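Local coordinates for protein putative polyketide synthase (Brevibacillus brevis, PDB 6HP2) that is the O-methyltransferase domain of a polyketide synthase, bound here to S-adenosyl-L-homocysteine, and probably serves bacillaene biosynthesis, at residues A[58-64]-A[251-257]; A[224-228]-A[303-307]. All blocks are in the same frame, centred on the assembly; numbering follows the deposited sequence.

Contact 1 (A[58-64]-A[251-257])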
# COMPACT_ATOMS: atom_id res chain seq x y z
N SER A 58 -18.29 2.86 -13.19
CA SER A 58 -17.20 3.72 -13.63
C SER A 58 -16.48 4.23 -12.40
O SER A 58 -17.00 5.09 -11.67
CB SER A 58 -17.73 4.89 -14.45
OG SER A 58 -16.71 5.86 -14.62
N MET A 59 -15.28 3.70 -12.18
CA MET A 59 -14.49 4.09 -11.02
C MET A 59 -14.18 5.58 -11.05
O MET A 59 -14.18 6.21 -10.01
CB MET A 59 -13.19 3.28 -10.96
CG MET A 59 -12.35 3.58 -9.72
SD MET A 59 -13.22 2.99 -8.22
CE MET A 59 -12.98 1.22 -8.39
N SER A 60 -13.89 6.15 -12.23
CA SER A 60 -13.53 7.57 -12.29
C SER A 60 -14.71 8.44 -11.84
O SER A 60 -14.52 9.45 -11.17
CB SER A 60 -13.09 7.96 -13.71
OG SER A 60 -14.10 7.64 -14.65
N ARG A 61 -15.94 8.08 -12.25
CA ARG A 61 -17.12 8.83 -11.79
C ARG A 61 -17.27 8.75 -10.28
O ARG A 61 -17.49 9.76 -9.60
CB ARG A 61 -18.35 8.28 -12.47
CG ARG A 61 -18.52 8.79 -13.90
CD ARG A 61 -19.72 8.16 -14.59
NE ARG A 61 -19.84 8.63 -15.97
CZ ARG A 61 -19.08 8.21 -16.98
NH1 ARG A 61 -18.12 7.31 -16.77
NH2 ARG A 61 -19.27 8.68 -18.20
N VAL A 62 -17.06 7.56 -9.72
CA VAL A 62 -17.26 7.35 -8.29
C VAL A 62 -16.19 8.07 -7.47
O VAL A 62 -16.50 8.65 -6.42
CB VAL A 62 -17.27 5.84 -7.98
CG1 VAL A 62 -17.31 5.64 -6.50
CG2 VAL A 62 -18.46 5.20 -8.67
N ILE A 63 -14.93 7.99 -7.91
CA ILE A 63 -13.83 8.59 -7.16
C ILE A 63 -13.85 10.10 -7.30
O ILE A 63 -13.56 10.82 -6.34
CB ILE A 63 -12.48 8.01 -7.62
CG1 ILE A 63 -12.38 6.53 -7.28
CG2 ILE A 63 -11.36 8.81 -7.00
CD1 ILE A 63 -12.54 6.23 -5.80
N LEU A 64 -14.15 10.61 -8.49
CA LEU A 64 -14.05 12.04 -8.76
C LEU A 64 -15.32 12.81 -8.43
O LEU A 64 -15.31 14.04 -8.48
CB LEU A 64 -13.68 12.28 -10.24
CG LEU A 64 -12.32 11.75 -10.70
CD1 LEU A 64 -12.09 12.12 -12.21
CD2 LEU A 64 -11.17 12.29 -9.83
N ASP A 251 -12.78 0.99 -17.21
CA ASP A 251 -13.51 2.25 -17.26
C ASP A 251 -13.45 2.70 -18.71
O ASP A 251 -12.75 3.66 -19.06
CB ASP A 251 -12.86 3.27 -16.32
CG ASP A 251 -13.81 4.34 -15.81
OD1 ASP A 251 -14.98 4.43 -16.24
OD2 ASP A 251 -13.35 5.11 -14.93
N PRO A 252 -14.20 2.04 -19.59
CA PRO A 252 -13.93 2.20 -21.03
C PRO A 252 -14.08 3.63 -21.55
O PRO A 252 -13.43 3.98 -22.54
CB PRO A 252 -14.95 1.24 -21.69
CG PRO A 252 -16.01 1.00 -20.65
CD PRO A 252 -15.35 1.16 -19.31
N ASP A 253 -14.88 4.48 -20.92
CA ASP A 253 -15.05 5.85 -21.39
C ASP A 253 -14.21 6.86 -20.62
O ASP A 253 -14.38 8.07 -20.81
CB ASP A 253 -16.53 6.26 -21.29
CG ASP A 253 -17.01 6.29 -19.85
OD1 ASP A 253 -16.74 5.31 -19.11
OD2 ASP A 253 -17.63 7.30 -19.45
N VAL A 254 -13.27 6.40 -19.78
CA VAL A 254 -12.63 7.29 -18.83
C VAL A 254 -11.91 8.42 -19.55
O VAL A 254 -12.00 9.58 -19.15
CB VAL A 254 -11.70 6.49 -17.89
CG1 VAL A 254 -10.55 5.88 -18.66
CG2 VAL A 254 -11.20 7.38 -16.79
N GLU A 255 -11.23 8.12 -20.66
CA GLU A 255 -10.43 9.14 -21.31
C GLU A 255 -11.31 10.27 -21.83
O GLU A 255 -10.97 11.45 -21.67
CB GLU A 255 -9.62 8.53 -22.45
CG GLU A 255 -8.68 7.42 -21.99
CD GLU A 255 -7.52 7.21 -22.94
OE1 GLU A 255 -7.76 6.89 -24.12
OE2 GLU A 255 -6.36 7.37 -22.49
N GLN A 256 -12.46 9.93 -22.42
CA GLN A 256 -13.45 10.94 -22.78
C GLN A 256 -13.99 11.64 -21.54
O GLN A 256 -14.11 12.88 -21.51
CB GLN A 256 -14.60 10.28 -23.55
CG GLN A 256 -14.30 10.02 -25.02
CD GLN A 256 -14.33 11.30 -25.84
OE1 GLN A 256 -15.34 11.99 -25.91
NE2 GLN A 256 -13.20 11.61 -26.47
N TYR A 257 -14.34 10.87 -20.51
CA TYR A 257 -14.98 11.43 -19.34
C TYR A 257 -14.13 12.53 -18.72
O TYR A 257 -14.61 13.64 -18.48
CB TYR A 257 -15.28 10.33 -18.31
CG TYR A 257 -15.80 10.87 -16.98
CD1 TYR A 257 -17.04 11.46 -16.91
CD2 TYR A 257 -15.06 10.75 -15.80
CE1 TYR A 257 -17.52 11.98 -15.71
CE2 TYR A 257 -15.53 11.23 -14.61
CZ TYR A 257 -16.78 11.87 -14.57
OH TYR A 257 -17.29 12.37 -13.39
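Asp251 OD2 is gripped by two groups of Ser60. The carboxylate sits at the start of helix 59-64, whose N-cap residue is Ser58. The backbone N of Ser60 lies 2.9 Å from Asp251 OD2, and the hydroxyl OG of Ser60 lies 2.7 Å from the same oxygen. The two donors come from opposite faces of the carboxylate plane, both on the syn side. The other oxygen, Asp251 OD1, accepts from Ser58 OG at 2.8 Å. The helix dipole would probably favour the negative charge here. Ser58 OG takes a weak capping bond from Arg61 N. Asp251 itself opens a type I turn that leads into helix 254-258. Arg61 reaches across to that second helix with its chain extended from CG to NE. Its NH1 meets Asp253 OD2 at 2.7 Å within a salt bridge, on the syn lone pair and almost in the guanidinium plane. Guanidinium and carboxylate are nearly coplanar, 22° apart, although Asp253 is poorly ordered. Ser58 OG also accepts a weak bond from Arg61 NH1, at the guanidinium edge. Tyr269 of helix 263-281 packs on Met59 and Ser60. This is structural packing, with the side chain of Met59 about 14 Å from the bound S-adenosyl-L-homocysteine. Tyr257 covers one guanidinium face in an off-centre cation-pi stack, with the planes at 26°. Tyr257 CG stands anti to its backbone N (chi1 173°), which carries the ring across to helix 59-64. There Arg61 CG lies over the ring face, 3.6 Å from Tyr257 CZ.

Contact 2 (A[224-228]-A[303-307])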
# COMPACT_ATOMS: atom_id res chain seq x y z
N TRP A 224 13.97 -5.56 -7.52
CA TRP A 224 13.33 -5.78 -6.23
C TRP A 224 14.03 -6.86 -5.43
O TRP A 224 14.27 -6.71 -4.22
CB TRP A 224 11.86 -6.18 -6.45
CG TRP A 224 10.91 -5.05 -6.47
CD1 TRP A 224 10.17 -4.62 -7.52
CD2 TRP A 224 10.46 -4.30 -5.34
NE1 TRP A 224 9.32 -3.61 -7.12
CE2 TRP A 224 9.48 -3.39 -5.79
CE3 TRP A 224 10.82 -4.30 -3.98
CZ2 TRP A 224 8.86 -2.45 -4.95
CZ3 TRP A 224 10.18 -3.36 -3.13
CH2 TRP A 224 9.21 -2.47 -3.63
N ILE A 225 14.43 -7.93 -6.11
CA ILE A 225 15.18 -9.00 -5.47
C ILE A 225 16.42 -8.46 -4.79
O ILE A 225 16.72 -8.76 -3.62
CB ILE A 225 15.54 -10.06 -6.53
CG1 ILE A 225 14.28 -10.80 -6.97
CG2 ILE A 225 16.70 -11.01 -6.01
CD1 ILE A 225 14.53 -11.73 -8.20
N GLU A 226 17.20 -7.69 -5.54
CA GLU A 226 18.47 -7.15 -5.06
C GLU A 226 18.30 -6.00 -4.07
O GLU A 226 19.10 -5.88 -3.12
CB GLU A 226 19.29 -6.71 -6.26
CG GLU A 226 19.74 -7.92 -7.12
CD GLU A 226 20.35 -7.51 -8.48
OE1 GLU A 226 20.52 -6.30 -8.78
OE2 GLU A 226 20.59 -8.43 -9.27
N LEU A 227 17.31 -5.15 -4.29
CA LEU A 227 17.05 -4.04 -3.38
C LEU A 227 16.71 -4.58 -1.99
O LEU A 227 17.25 -4.13 -0.98
CB LEU A 227 15.92 -3.18 -3.91
CG LEU A 227 15.38 -2.06 -2.99
CD1 LEU A 227 16.49 -1.05 -2.75
CD2 LEU A 227 14.15 -1.40 -3.61
N LEU A 228 15.80 -5.54 -1.93
CA LEU A 228 15.43 -6.13 -0.65
C LEU A 228 16.60 -6.87 -0.03
O LEU A 228 16.93 -6.63 1.12
CB LEU A 228 14.23 -7.07 -0.80
CG LEU A 228 12.97 -6.42 -1.31
CD1 LEU A 228 11.88 -7.48 -1.47
CD2 LEU A 228 12.47 -5.32 -0.37
N CYS A 303 18.96 -13.30 -2.14
CA CYS A 303 18.54 -13.13 -3.54
C CYS A 303 17.84 -14.37 -4.06
O CYS A 303 16.80 -14.28 -4.71
CB CYS A 303 19.76 -12.83 -4.43
SG CYS A 303 20.31 -11.14 -4.20
N GLU A 304 18.39 -15.55 -3.76
CA GLU A 304 17.81 -16.78 -4.27
C GLU A 304 16.45 -17.00 -3.64
O GLU A 304 15.51 -17.43 -4.32
CB GLU A 304 18.75 -17.97 -3.99
CG GLU A 304 20.06 -17.79 -4.75
CD GLU A 304 21.05 -18.92 -4.49
OE1 GLU A 304 21.94 -19.11 -5.35
OE2 GLU A 304 20.92 -19.58 -3.42
N TRP A 305 16.30 -16.67 -2.36
CA TRP A 305 14.99 -16.79 -1.74
C TRP A 305 13.98 -15.86 -2.40
O TRP A 305 12.86 -16.24 -2.76
CB TRP A 305 15.10 -16.47 -0.26
CG TRP A 305 13.84 -16.68 0.49
CD1 TRP A 305 12.85 -15.79 0.68
CD2 TRP A 305 13.41 -17.92 1.09
NE1 TRP A 305 11.85 -16.37 1.42
CE2 TRP A 305 12.16 -17.68 1.67
CE3 TRP A 305 13.98 -19.20 1.19
CZ2 TRP A 305 11.45 -18.68 2.36
CZ3 TRP A 305 13.27 -20.19 1.87
CH2 TRP A 305 12.03 -19.92 2.45
N ASN A 306 14.37 -14.60 -2.57
CA ASN A 306 13.43 -13.64 -3.15
C ASN A 306 13.06 -14.01 -4.58
O ASN A 306 11.90 -13.85 -4.99
CB ASN A 306 14.03 -12.25 -3.06
CG ASN A 306 14.10 -11.74 -1.62
OD1 ASN A 306 13.41 -12.24 -0.71
ND2 ASN A 306 14.95 -10.75 -1.39
N ALA A 307 14.03 -14.52 -5.36
CA ALA A 307 13.75 -14.86 -6.74
C ALA A 307 12.75 -16.00 -6.81
O ALA A 307 11.88 -16.02 -7.68
CB ALA A 307 15.04 -15.26 -7.45
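The helix segments 224-228 and 303-307 run roughly antiparallel, with 138° between their directions and an axis separation of 8.8 Å, and they come closest at Ile225 and Asn306. Ile225 is the main apolar side chain between them, and its two branches touch different places. One branch lies anti to the backbone N and rests on Cys303, with Ile225 CG2 3.5 Å from Cys303 O. Ile225 CG2 also meets Cys303 CB at 3.9 Å. The other branch is extended (chi2 171°), which carries CD1 to Ala307. Ile225 CD1 is 3.6 Å from Ala307 CB there, and Leu310 packs on the same isoleucine. These helices flank the part of the large mixed sheet that holds strands 284-293 and 233-240. Its strand order, 3-2-1-4-5-7-6, is that of class I methyltransferases. The Asn306 amide bonds to both helix 221-230 and strand 233-240. Its OD1 accepts from Ile235 N, and its ND2 donates to Leu233 O. The same ND2 makes a weak, long bond to Ile225 O, 3.5 Å away. The N-H points nearly straight at that oxygen, at 162°. The strand bonds hold both ends of the amide and fix which end faces Ile225. Leu228 adds its CB, 3.8 Å from Asn306 ND2, while its side chain touches Leu233 and Ile235. Glu226 also brings its CG to 4.4 Å from Cys303 SG, and its OE2 bonds to Gln222.

In the fold
From the N terminus, the chain first forms helix 59-64. It then builds helix 70-88 and the parallel strands of the core, whose residues and loops contribute to the S-adenosyl-L-homocysteine site. Helix 221-230 follows, with the first half of contact 2. Beyond strand 233-240 the chain reaches 251-257, and contact 1 closes a loop with 186 residues between its segments. Helix 299-310 then closes contact 2 over 74 residues. The two loops cross, because their segments alternate. Contact 1 ties the helix that precedes the core to the helical excursion between strands 233-240 and 284-293. Contact 2 ties the helix before that excursion to the one after strand 284-293. Their centres are 37 Å apart.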